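NOL1/NOP2/sun family protein (Enterococcus faecium, PDB 3M4X) probably methylates a cytosine base of ribosomal RNA, combining a Rossmann-like methyltransferase domain with a PUA-like domain that probably binds RNA. Local coordinates at residues N157-N162 with E354-A359; I260-S265 with K281-W286; L45-L50 with K432-F437; L18-E23 with S271-V276. All coordinates share one frame; numbering follows the deposited sequence.

From the N terminus, the end of helix 10-20 and the turn after it supply the first half of contact 4, which closes against residues 271-276 of the methyltransferase part. Residues 45-50 follow and meet 432-437, in the PUA-like part, to close contact 3, the longest of the four loops. Within that loop lies contact 1, joining 157-162 of the central sheet to 354-359 of the first C-terminal domain, and inside the loop of contact 1 lies the short closure of contact 2, 260-265 with 281-286. Contact 4 crosses the other three: 18-23 precedes all their segments and 271-276 falls inside each loop. Contacts 2 and 4 touch, Trp286 packing on Trp273 and Leu20.

Contact 1. Residues N157-N162 with E354-A359; sequences NAIVTN and EVPELA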
loop_
_atom_site.group_PDB
_atom_site.type_symbol
_atom_site.label_atom_id
_atom_site.label_comp_id
_atom_site.label_asym_id
_atom_site.label_seq_id
_atom_site.Cartn_x
_atom_site.Cartn_y
_atom_site.Cartn_z
ATOM N N ASN A 157 6.709 2.781 9.641
ATOM C CA ASN A 157 7.012 4.193 9.387
ATOM C C ASN A 157 5.919 4.943 8.601
ATOM O O ASN A 157 6.203 5.916 7.897
ATOM C CB ASN A 157 8.357 4.332 8.658
ATOM C CG ASN A 157 8.338 3.701 7.274
ATOM O OD1 ASN A 157 7.496 2.848 6.989
ATOM N ND2 ASN A 157 9.264 4.117 6.407
ATOM N N ALA A 158 4.672 4.500 8.731
ATOM C CA ALA A 158 3.589 5.099 7.966
ATOM C C ALA A 158 2.660 5.956 8.823
ATOM O O ALA A 158 2.398 5.641 9.983
ATOM C CB ALA A 158 2.790 4.023 7.233
ATOM N N ILE A 159 2.186 7.052 8.239
ATOM C CA ILE A 159 1.080 7.812 8.803
ATOM C C ILE A 159 -0.097 7.631 7.864
ATOM O O ILE A 159 -0.012 7.992 6.705
ATOM C CB ILE A 159 1.388 9.309 8.860
ATOM C CG1 ILE A 159 2.660 9.564 9.666
ATOM C CG2 ILE A 159 0.222 10.054 9.462
ATOM C CD1 ILE A 159 2.570 9.095 11.077
ATOM N N VAL A 160 -1.184 7.055 8.352
ATOM C CA VAL A 160 -2.369 6.873 7.524
ATOM C C VAL A 160 -3.346 8.045 7.696
ATOM O O VAL A 160 -3.821 8.350 8.793
ATOM C CB VAL A 160 -3.057 5.516 7.784
ATOM C CG1 VAL A 160 -4.359 5.433 7.030
ATOM C CG2 VAL A 160 -2.140 4.377 7.353
ATOM N N THR A 161 -3.627 8.701 6.585
ATOM C CA THR A 161 -4.396 9.933 6.571
ATOM C C THR A 161 -5.777 9.750 5.941
ATOM O O THR A 161 -5.978 8.898 5.062
ATOM C CB THR A 161 -3.610 11.013 5.814
ATOM O OG1 THR A 161 -2.642 11.585 6.702
ATOM C CG2 THR A 161 -4.515 12.091 5.342
ATOM N N ASN A 162 -6.724 10.564 6.390
ATOM C CA ASN A 162 -8.097 10.493 5.906
ATOM C C ASN A 162 -8.579 11.842 5.392
ATOM O O ASN A 162 -9.411 12.484 6.016
ATOM C CB ASN A 162 -9.009 10.016 7.030
ATOM C CG ASN A 162 -10.453 9.969 6.622
ATOM O OD1 ASN A 162 -11.344 10.120 7.455
ATOM N ND2 ASN A 162 -10.701 9.766 5.331
ATOM N N GLU A 354 4.769 4.959 18.212
ATOM C CA GLU A 354 6.122 5.378 17.915
ATOM C C GLU A 354 6.050 6.023 16.555
ATOM O O GLU A 354 5.726 5.358 15.569
ATOM C CB GLU A 354 7.073 4.182 17.899
ATOM C CG GLU A 354 8.492 4.525 17.476
ATOM C CD GLU A 354 9.396 3.318 17.479
ATOM O OE1 GLU A 354 9.052 2.323 18.150
ATOM O OE2 GLU A 354 10.445 3.358 16.808
ATOM N N VAL A 355 6.338 7.320 16.513
ATOM C CA VAL A 355 6.133 8.129 15.322
ATOM C C VAL A 355 7.471 8.514 14.713
ATOM O O VAL A 355 8.386 8.908 15.426
ATOM C CB VAL A 355 5.362 9.419 15.665
ATOM C CG1 VAL A 355 4.938 10.131 14.393
ATOM C CG2 VAL A 355 4.151 9.091 16.510
ATOM N N PRO A 356 7.590 8.399 13.384
ATOM C CA PRO A 356 8.857 8.722 12.734
ATOM C C PRO A 356 9.241 10.163 12.995
ATOM O O PRO A 356 8.388 11.032 13.153
ATOM C CB PRO A 356 8.551 8.512 11.253
ATOM C CG PRO A 356 7.416 7.561 11.244
ATOM C CD PRO A 356 6.585 7.940 12.418
ATOM N N GLU A 357 10.536 10.412 13.046
ATOM C CA GLU A 357 11.014 11.737 13.369
ATOM C C GLU A 357 10.672 12.695 12.236
ATOM O O GLU A 357 10.566 13.895 12.449
ATOM C CB GLU A 357 12.519 11.703 13.622
ATOM C CG GLU A 357 12.984 12.780 14.566
ATOM C CD GLU A 357 12.377 12.629 15.943
ATOM O OE1 GLU A 357 12.209 11.476 16.393
ATOM O OE2 GLU A 357 12.067 13.659 16.576
ATOM N N LEU A 358 10.486 12.140 11.040
ATOM C CA LEU A 358 10.199 12.909 9.838
ATOM C C LEU A 358 8.787 13.468 9.826
ATOM O O LEU A 358 8.482 14.371 9.052
ATOM C CB LEU A 358 10.365 12.035 8.590
ATOM C CG LEU A 358 11.728 11.899 7.929
ATOM C CD1 LEU A 358 12.309 13.277 7.665
ATOM C CD2 LEU A 358 12.644 11.082 8.810
ATOM N N ALA A 359 7.908 12.903 10.641
ATOM C CA ALA A 359 6.538 13.394 10.671
ATOM C C ALA A 359 6.532 14.867 11.070
ATOM O O ALA A 359 7.209 15.262 12.020
ATOM C CB ALA A 359 5.692 12.577 11.639
#
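Pro356 sets the CG corner of its ring against the backbone of Asn157, with CG 3.9 Å from Asn157 CA and equally near the carbonyl oxygen of the same residue. The contact joins the Rossmann-like methyltransferase sheet, where strand 158-161 runs parallel to 132-136, to the four-stranded antiparallel sheet of the C-terminal part, whose strand 351-355 ends just before the proline. No hydrogen bond spans the two segments; the join is apolar. The Asn157 side chain turns away from the proline, and its ND2 makes a weak hydrogen bond to Gly131 O instead.

Two residues on, Ile159 sends its CD1 methyl out to meet Val355 and, more loosely, the proline ring at CD. With chi1 at -57° and chi2 at -60° the side chain is folded rather than extended, which carries CD1 across to the other segment. Leu132 of the neighbouring strand touches both Ile159 and Pro356, and Val367 packs on Ile159 as well, so the isoleucine belongs to a wider, largely buried apolar cluster. From Pro356 to Ala359 the chain reverses in a type I turn, closed by Ala359 N on Pro356 O at 3.2 Å. On the valine side, the branch that receives the isoleucine is Val355 CG1, 4.2 Å from Ile159 CD1.

Contact 2. Residues I260-S265 with K281-W286; sequences IPLTQS and KTIRIW
Ile283 points its CD1 methyl at Ile260 and Leu262, and each of these crosses the Ile283 chain at a slant. The contact belongs to the antiparallel edge of the mixed methyltransferase sheet: residues 260-265 form the loop that leaves strand 255-258 and leads to strand 267-268, while strand 283-285 pairs with both 267-268 and 295-302.

The Ile283 CD1 methyl does most of the touching. It lies 3.7 Å from Ile260 CG2 and almost as close to CB and CD1 of the same residue, so it rests against the branch point of the isoleucine and not merely against one methyl. Leu262 CD1 adds a further contact, 3.9 Å from Ile283 CD1. In Ile283, CG1 stands anti to the carbonyl carbon (chi1 -70°) and the chain runs on extended through chi2, which projects CD1 away from its own strand and toward the loop. Ile260 turns the CG2 branch it uses here to the side opposite its backbone N.

Helix 95-101 borders the loop side chains, Ala100 meeting Ile260 while Ile96 and Thr99 meet Leu262. Ile285, next but one along the strand, reaches the same helix at Ile96.

Beside the apolar cluster the two backbones are joined through a single water, with no direct hydrogen bond across the segments. The water accepts from Ile260 N at 3.0 Å and donates to Lys281 O at 2.7 Å.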
loop_
_atom_site.group_PDB
_atom_site.type_symbol
_atom_site.label_atom_id
_atom_site.label_comp_id
_atom_site.label_asym_id
_atom_site.label_seq_id
_atom_site.Cartn_x
_atom_site.Cartn_y
_atom_site.Cartn_z
ATOM N N ILE A 260 11.041 5.016 -17.165
ATOM C CA ILE A 260 10.716 4.034 -16.149
ATOM C C ILE A 260 11.409 2.729 -16.520
ATOM O O ILE A 260 10.883 1.951 -17.312
ATOM C CB ILE A 260 9.202 3.804 -16.085
ATOM C CG1 ILE A 260 8.489 5.113 -15.711
ATOM C CG2 ILE A 260 8.876 2.660 -15.102
ATOM C CD1 ILE A 260 6.964 5.082 -15.841
ATOM N N PRO A 261 12.613 2.500 -15.979
ATOM C CA PRO A 261 13.354 1.294 -16.362
ATOM C C PRO A 261 12.573 0.031 -16.015
ATOM O O PRO A 261 12.048 -0.098 -14.907
ATOM C CB PRO A 261 14.633 1.378 -15.521
ATOM C CG PRO A 261 14.725 2.824 -15.080
ATOM C CD PRO A 261 13.315 3.289 -14.949
ATOM N N LEU A 262 12.479 -0.889 -16.966
ATOM C CA LEU A 262 11.831 -2.176 -16.727
ATOM C C LEU A 262 12.513 -3.293 -17.499
ATOM O O LEU A 262 13.087 -3.065 -18.565
ATOM C CB LEU A 262 10.362 -2.125 -17.121
ATOM C CG LEU A 262 9.404 -1.610 -16.061
ATOM C CD1 LEU A 262 7.993 -1.737 -16.579
ATOM C CD2 LEU A 262 9.580 -2.404 -14.787
ATOM N N THR A 263 12.447 -4.500 -16.947
ATOM C CA THR A 263 12.935 -5.684 -17.634
ATOM C C THR A 263 11.852 -6.164 -18.582
ATOM O O THR A 263 12.097 -6.402 -19.762
ATOM C CB THR A 263 13.261 -6.812 -16.647
ATOM O OG1 THR A 263 14.219 -6.344 -15.692
ATOM C CG2 THR A 263 13.825 -8.035 -17.388
ATOM N N GLN A 264 10.646 -6.294 -18.048
ATOM C CA GLN A 264 9.491 -6.679 -18.841
ATOM C C GLN A 264 9.149 -5.599 -19.874
ATOM O O GLN A 264 8.916 -4.439 -19.523
ATOM C CB GLN A 264 8.298 -6.940 -17.918
ATOM C CG GLN A 264 7.048 -7.432 -18.629
ATOM C CD GLN A 264 7.217 -8.813 -19.230
ATOM O OE1 GLN A 264 8.126 -9.562 -18.860
ATOM N NE2 GLN A 264 6.337 -9.160 -20.165
ATOM N N SER A 265 9.128 -5.970 -21.149
ATOM C CA SER A 265 8.730 -5.021 -22.184
ATOM C C SER A 265 7.235 -4.762 -22.097
ATOM O O SER A 265 6.465 -5.624 -21.663
ATOM C CB SER A 265 9.103 -5.526 -23.574
ATOM O OG SER A 265 10.437 -5.177 -23.887
ATOM N N LYS A 281 7.704 7.627 -23.325
ATOM C CA LYS A 281 8.344 7.219 -22.073
ATOM C C LYS A 281 7.324 6.816 -21.028
ATOM O O LYS A 281 7.681 6.278 -19.988
ATOM C CB LYS A 281 9.191 8.353 -21.497
ATOM C CG LYS A 281 10.392 8.745 -22.331
ATOM C CD LYS A 281 11.044 9.994 -21.739
ATOM C CE LYS A 281 11.887 10.713 -22.778
ATOM N NZ LYS A 281 12.204 12.101 -22.349
ATOM N N THR A 282 6.057 7.119 -21.282
ATOM C CA THR A 282 4.992 6.637 -20.417
ATOM C C THR A 282 4.596 5.212 -20.835
ATOM O O THR A 282 4.905 4.769 -21.945
ATOM C CB THR A 282 3.787 7.600 -20.402
ATOM O OG1 THR A 282 3.093 7.543 -21.654
ATOM C CG2 THR A 282 4.266 9.051 -20.147
ATOM N N ILE A 283 3.933 4.495 -19.936
ATOM C CA ILE A 283 3.716 3.059 -20.094
ATOM C C ILE A 283 2.249 2.727 -20.219
ATOM O O ILE A 283 1.436 3.167 -19.410
ATOM C CB ILE A 283 4.208 2.283 -18.866
ATOM C CG1 ILE A 283 5.732 2.299 -18.768
ATOM C CG2 ILE A 283 3.669 0.856 -18.878
ATOM C CD1 ILE A 283 6.235 1.617 -17.492
ATOM N N ARG A 284 1.920 1.934 -21.227
ATOM C CA ARG A 284 0.574 1.407 -21.357
ATOM C C ARG A 284 0.576 -0.102 -21.215
ATOM O O ARG A 284 1.482 -0.787 -21.679
ATOM C CB ARG A 284 -0.068 1.817 -22.688
ATOM C CG ARG A 284 -0.788 3.160 -22.622
ATOM C CD ARG A 284 -1.332 3.566 -23.989
ATOM N NE ARG A 284 -2.132 4.785 -23.930
ATOM C CZ ARG A 284 -3.434 4.827 -23.645
ATOM N NH1 ARG A 284 -4.111 3.710 -23.388
ATOM N NH2 ARG A 284 -4.063 5.994 -23.615
ATOM N N ILE A 285 -0.453 -0.614 -20.563
ATOM C CA ILE A 285 -0.653 -2.046 -20.502
ATOM C C ILE A 285 -1.996 -2.361 -21.155
ATOM O O ILE A 285 -3.045 -1.918 -20.686
ATOM C CB ILE A 285 -0.565 -2.562 -19.045
ATOM C CG1 ILE A 285 0.859 -2.370 -18.522
ATOM C CG2 ILE A 285 -0.953 -4.034 -18.969
ATOM C CD1 ILE A 285 1.036 -2.717 -17.087
ATOM N N TRP A 286 -1.941 -3.083 -22.269
ATOM C CA TRP A 286 -3.136 -3.458 -23.022
ATOM C C TRP A 286 -3.412 -4.946 -22.795
ATOM O O TRP A 286 -2.494 -5.765 -22.870
ATOM C CB TRP A 286 -2.931 -3.217 -24.518
ATOM C CG TRP A 286 -2.782 -1.767 -24.980
ATOM C CD1 TRP A 286 -1.620 -1.131 -25.327
ATOM C CD2 TRP A 286 -3.839 -0.818 -25.206
ATOM N NE1 TRP A 286 -1.886 0.160 -25.727
ATOM C CE2 TRP A 286 -3.239 0.375 -25.668
ATOM C CE3 TRP A 286 -5.230 -0.859 -25.060
ATOM C CZ2 TRP A 286 -3.984 1.518 -25.974
ATOM C CZ3 TRP A 286 -5.966 0.278 -25.363
ATOM C CH2 TRP A 286 -5.343 1.451 -25.819
HETATM O O HOH W 1 9.839 4.689 -19.940
#

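Contact 3. Residues L45-L50 with K432-F437; sequences LKPAGL and KIPVGF
Pro47 and Pro434 supply the apolar part of the contact, the two rings meeting through their CG corners. Pro47 CG stands 4.0 Å from Pro434 CG and equally far from Pro434 CD, so the N-terminal loop touches the start of strand 433-441 in the PUA-like part through two rigid rings. Tyr86 also packs on Pro434, and its hydroxyl is hydrogen-bonded to Pro47 O.

A second set of van der Waals contacts involves Lys432. Its aliphatic chain extends past the alanine, where Ala48 CB lies 3.8 Å from Lys432 CD. Every torsion beyond chi1 is near 180°, which runs the chain out straight and lets the methylenes rather than the ammonium group touch Ala48. The lysine's carbonyl faces the proline ring, Lys432 O standing 3.8 Å from Pro47 CB.

Polar bridging is left to water, for no direct hydrogen bond crosses the segments. One water accepts from Lys46 NZ at 3.0 Å and can donate to Pro434 O at 2.7 Å. The carbonyl oxygens of Ala84, Leu390 and Arg152 also bond to NZ; with the water, four acceptors surround three protons, so some bonds must be shared or partial.

The type II turn from Lys46 to Gly49, weakly closed by Gly49 N on Lys46 O, presents Pro47 and Ala48 at its central positions. The chemistry thus divides between an apolar face on these corner residues and a lysine ammonium group held by main-chain carbonyls and water, joining the N-terminal and PUA-like parts without any salt bridge across the segments.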
loop_
_atom_site.group_PDB
_atom_site.type_symbol
_atom_site.label_atom_id
_atom_site.label_comp_id
_atom_site.label_asym_id
_atom_site.label_seq_id
_atom_site.Cartn_x
_atom_site.Cartn_y
_atom_site.Cartn_z
ATOM N N LEU A 45 9.696 -7.107 4.136
ATOM C CA LEU A 45 9.726 -6.583 5.500
ATOM C C LEU A 45 9.678 -7.688 6.560
ATOM O O LEU A 45 10.073 -7.468 7.709
ATOM C CB LEU A 45 8.582 -5.595 5.724
ATOM C CG LEU A 45 8.571 -4.392 4.768
ATOM C CD1 LEU A 45 7.334 -3.546 4.991
ATOM C CD2 LEU A 45 9.848 -3.548 4.918
ATOM N N LYS A 46 9.204 -8.873 6.173
ATOM C CA LYS A 46 8.995 -9.965 7.123
ATOM C C LYS A 46 10.208 -10.886 7.277
ATOM O O LYS A 46 10.969 -11.077 6.341
ATOM C CB LYS A 46 7.772 -10.795 6.710
ATOM C CG LYS A 46 6.465 -10.013 6.651
ATOM C CD LYS A 46 5.941 -9.731 8.056
ATOM C CE LYS A 46 4.730 -8.825 7.985
ATOM N NZ LYS A 46 3.877 -8.910 9.188
ATOM N N PRO A 47 10.389 -11.461 8.475
ATOM C CA PRO A 47 11.391 -12.522 8.672
ATOM C C PRO A 47 11.171 -13.669 7.688
ATOM O O PRO A 47 10.093 -14.256 7.708
ATOM C CB PRO A 47 11.096 -13.035 10.095
ATOM C CG PRO A 47 10.336 -11.949 10.772
ATOM C CD PRO A 47 9.615 -11.167 9.697
ATOM N N ALA A 48 12.164 -13.992 6.865
ATOM C CA ALA A 48 12.027 -15.086 5.890
ATOM C C ALA A 48 10.775 -14.965 5.030
ATOM O O ALA A 48 10.081 -15.949 4.789
ATOM C CB ALA A 48 12.032 -16.446 6.606
ATOM N N GLY A 49 10.468 -13.760 4.575
ATOM C CA GLY A 49 9.247 -13.547 3.829
ATOM C C GLY A 49 9.090 -14.487 2.650
ATOM O O GLY A 49 8.078 -15.171 2.515
ATOM N N LEU A 50 10.097 -14.532 1.791
ATOM C CA LEU A 50 10.007 -15.349 0.589
ATOM C C LEU A 50 10.058 -16.834 0.924
ATOM O O LEU A 50 9.279 -17.622 0.390
ATOM C CB LEU A 50 11.116 -14.981 -0.401
ATOM C CG LEU A 50 11.307 -15.882 -1.625
ATOM C CD1 LEU A 50 10.100 -15.863 -2.620
ATOM C CD2 LEU A 50 12.594 -15.465 -2.332
ATOM N N LYS A 432 8.673 -19.647 11.148
ATOM C CA LYS A 432 9.429 -18.400 11.265
ATOM C C LYS A 432 8.526 -17.168 11.206
ATOM O O LYS A 432 9.001 -16.027 11.180
ATOM C CB LYS A 432 10.507 -18.329 10.181
ATOM C CG LYS A 432 11.714 -19.226 10.433
ATOM C CD LYS A 432 12.775 -18.995 9.369
ATOM C CE LYS A 432 13.871 -20.045 9.464
ATOM N NZ LYS A 432 14.897 -19.884 8.396
ATOM N N ILE A 433 7.221 -17.406 11.202
ATOM C CA ILE A 433 6.247 -16.337 11.036
ATOM C C ILE A 433 5.702 -15.859 12.373
ATOM O O ILE A 433 5.045 -16.627 13.085
ATOM C CB ILE A 433 5.041 -16.809 10.232
ATOM C CG1 ILE A 433 5.475 -17.442 8.916
ATOM C CG2 ILE A 433 4.078 -15.653 9.994
ATOM C CD1 ILE A 433 4.342 -18.188 8.227
ATOM N N PRO A 434 5.951 -14.578 12.709
ATOM C CA PRO A 434 5.347 -13.974 13.901
ATOM C C PRO A 434 3.868 -13.740 13.640
ATOM O O PRO A 434 3.512 -12.998 12.713
ATOM C CB PRO A 434 6.088 -12.623 14.039
ATOM C CG PRO A 434 7.360 -12.798 13.259
ATOM C CD PRO A 434 6.941 -13.683 12.085
ATOM N N VAL A 435 3.004 -14.361 14.433
ATOM C CA VAL A 435 1.581 -14.249 14.156
ATOM C C VAL A 435 0.818 -13.385 15.143
ATOM O O VAL A 435 -0.367 -13.125 14.944
ATOM C CB VAL A 435 0.919 -15.629 14.046
ATOM C CG1 VAL A 435 1.621 -16.440 12.979
ATOM C CG2 VAL A 435 0.966 -16.366 15.385
ATOM N N GLY A 436 1.492 -12.925 16.200
ATOM C CA GLY A 436 0.820 -12.157 17.236
ATOM C C GLY A 436 1.358 -12.384 18.644
ATOM O O GLY A 436 2.235 -13.219 18.849
ATOM N N PHE A 437 0.832 -11.636 19.616
ATOM C CA PHE A 437 1.199 -11.839 21.016
ATOM C C PHE A 437 0.278 -12.817 21.744
ATOM O O PHE A 437 -0.938 -12.806 21.559
ATOM C CB PHE A 437 1.204 -10.513 21.787
ATOM C CG PHE A 437 2.493 -9.758 21.681
ATOM C CD1 PHE A 437 2.576 -8.607 20.916
ATOM C CD2 PHE A 437 3.627 -10.202 22.353
ATOM C CE1 PHE A 437 3.768 -7.910 20.817
ATOM C CE2 PHE A 437 4.816 -9.519 22.258
ATOM C CZ PHE A 437 4.891 -8.369 21.488
HETATM O O HOH W 2 4.559 -11.195 10.990
#

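Contact 4. Residues L18-E23 with S271-V276; sequences LLLGEE and SEWGSV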
loop_
_atom_site.group_PDB
_atom_site.type_symbol
_atom_site.label_atom_id
_atom_site.label_comp_id
_atom_site.label_asym_id
_atom_site.label_seq_id
_atom_site.Cartn_x
_atom_site.Cartn_y
_atom_site.Cartn_z
ATOM N N LEU A 18 -12.250 3.652 -33.622
ATOM C CA LEU A 18 -11.534 4.787 -34.208
ATOM C C LEU A 18 -10.107 4.976 -33.679
ATOM O O LEU A 18 -9.186 5.260 -34.454
ATOM C CB LEU A 18 -12.329 6.082 -34.021
ATOM C CG LEU A 18 -13.607 6.231 -34.850
ATOM C CD1 LEU A 18 -14.291 7.544 -34.515
ATOM C CD2 LEU A 18 -13.307 6.147 -36.344
ATOM N N LEU A 19 -9.924 4.828 -32.368
ATOM C CA LEU A 19 -8.613 5.065 -31.754
ATOM C C LEU A 19 -7.602 3.996 -32.142
ATOM O O LEU A 19 -6.434 4.304 -32.387
ATOM C CB LEU A 19 -8.716 5.102 -30.227
ATOM C CG LEU A 19 -8.640 6.408 -29.440
ATOM C CD1 LEU A 19 -8.324 7.657 -30.299
ATOM C CD2 LEU A 19 -9.929 6.579 -28.640
ATOM N N LEU A 20 -8.057 2.742 -32.186
ATOM C CA LEU A 20 -7.155 1.592 -32.340
ATOM C C LEU A 20 -7.025 1.079 -33.770
ATOM O O LEU A 20 -6.050 0.399 -34.102
ATOM C CB LEU A 20 -7.577 0.438 -31.417
ATOM C CG LEU A 20 -7.299 0.687 -29.931
ATOM C CD1 LEU A 20 -7.712 -0.511 -29.062
ATOM C CD2 LEU A 20 -5.832 1.015 -29.739
ATOM N N GLY A 21 -7.999 1.401 -34.612
ATOM C CA GLY A 21 -8.005 0.887 -35.966
ATOM C C GLY A 21 -8.273 -0.608 -35.978
ATOM O O GLY A 21 -9.257 -1.073 -35.404
ATOM N N GLU A 22 -7.395 -1.370 -36.617
ATOM C CA GLU A 22 -7.651 -2.796 -36.783
ATOM C C GLU A 22 -7.277 -3.556 -35.526
ATOM O O GLU A 22 -7.727 -4.684 -35.296
ATOM C CB GLU A 22 -6.887 -3.355 -37.982
ATOM C CG GLU A 22 -5.384 -3.369 -37.811
ATOM C CD GLU A 22 -4.688 -4.097 -38.944
ATOM O OE1 GLU A 22 -3.473 -3.876 -39.130
ATOM O OE2 GLU A 22 -5.357 -4.885 -39.651
ATOM N N GLU A 23 -6.441 -2.919 -34.718
ATOM C CA GLU A 23 -6.039 -3.467 -33.444
ATOM C C GLU A 23 -7.264 -3.623 -32.538
ATOM O O GLU A 23 -7.281 -4.445 -31.610
ATOM C CB GLU A 23 -4.993 -2.547 -32.805
ATOM C CG GLU A 23 -4.418 -3.062 -31.515
ATOM C CD GLU A 23 -3.266 -2.223 -31.014
ATOM O OE1 GLU A 23 -2.915 -1.223 -31.674
ATOM O OE2 GLU A 23 -2.710 -2.566 -29.950
ATOM N N SER A 271 2.270 9.330 -28.658
ATOM C CA SER A 271 2.457 10.762 -28.837
ATOM C C SER A 271 1.246 11.405 -29.519
ATOM O O SER A 271 0.854 12.520 -29.170
ATOM C CB SER A 271 3.731 11.045 -29.625
ATOM O OG SER A 271 3.654 10.463 -30.911
ATOM N N GLU A 272 0.635 10.699 -30.472
ATOM C CA GLU A 272 -0.506 11.266 -31.192
ATOM C C GLU A 272 -1.732 11.451 -30.294
ATOM O O GLU A 272 -2.673 12.143 -30.659
ATOM C CB GLU A 272 -0.858 10.448 -32.446
ATOM C CG GLU A 272 -1.416 9.039 -32.179
ATOM C CD GLU A 272 -0.329 7.979 -32.059
ATOM O OE1 GLU A 272 0.847 8.346 -31.829
ATOM O OE2 GLU A 272 -0.648 6.775 -32.199
ATOM N N TRP A 273 -1.722 10.846 -29.110
ATOM C CA TRP A 273 -2.821 11.065 -28.166
ATOM C C TRP A 273 -2.563 12.212 -27.181
ATOM O O TRP A 273 -3.415 12.529 -26.350
ATOM C CB TRP A 273 -3.161 9.777 -27.416
ATOM C CG TRP A 273 -3.730 8.723 -28.305
ATOM C CD1 TRP A 273 -4.198 8.888 -29.584
ATOM C CD2 TRP A 273 -3.912 7.341 -27.987
ATOM N NE1 TRP A 273 -4.651 7.693 -30.078
ATOM C CE2 TRP A 273 -4.486 6.721 -29.123
ATOM C CE3 TRP A 273 -3.638 6.559 -26.858
ATOM C CZ2 TRP A 273 -4.795 5.359 -29.162
ATOM C CZ3 TRP A 273 -3.950 5.202 -26.899
ATOM C CH2 TRP A 273 -4.522 4.618 -28.045
ATOM N N GLY A 274 -1.398 12.841 -27.281
ATOM C CA GLY A 274 -1.064 13.954 -26.400
ATOM C C GLY A 274 -0.700 15.204 -27.174
ATOM O O GLY A 274 -0.985 15.299 -28.372
ATOM N N SER A 275 -0.072 16.168 -26.503
ATOM C CA SER A 275 0.376 17.378 -27.183
ATOM C C SER A 275 1.767 17.838 -26.777
ATOM O O SER A 275 2.119 18.986 -27.010
ATOM C CB SER A 275 -0.628 18.522 -27.005
ATOM O OG SER A 275 -0.803 18.871 -25.649
ATOM N N VAL A 276 2.562 16.954 -26.180
ATOM C CA VAL A 276 3.930 17.311 -25.816
ATOM C C VAL A 276 4.870 16.176 -26.177
ATOM O O VAL A 276 4.422 15.074 -26.436
ATOM C CB VAL A 276 4.072 17.640 -24.303
ATOM C CG1 VAL A 276 3.102 18.737 -23.913
ATOM C CG2 VAL A 276 3.847 16.377 -23.446
#
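Leu19 meets Trp273 with its side chain slanting across the indole, Leu19 CD1 lying 3.7 Å from Trp273 NE1 and Leu19 CG 4.0 Å from Trp273 CZ2. Its backbone takes part too: the carbonyl oxygen meets the edge of the ring in plane, with Leu19 O 3.8 Å from Trp273 CZ2. Leu20 comes to another part of the same edge, its side chain nearly perpendicular to that of the tryptophan. There Leu20 CD2 lies near the ring plane, 4.2 Å from Trp273 CH2. Trp273 is thus met by the last turn of helix 10-20 with two leucines and a carbonyl.

The tryptophan is set by the 3-10 segment 271-273, after which Gly274 N bonds back to Ser271 O. A chi1 of -67° places CG beside the backbone N and directs the indole toward the helix. Further out, Trp286 packs on both Trp273 and Leu20, and Pro239 and Glu243 also touch the indole. Just beyond the helix end, Glu23 makes a salt bridge with Arg270 and a hydrogen bond to His288, adding polar ties.

The contact joins two domains, the N-terminal RsmF domain and the loop between strands 267-268 and 283-285 of the Rossmann-like methyltransferase sheet.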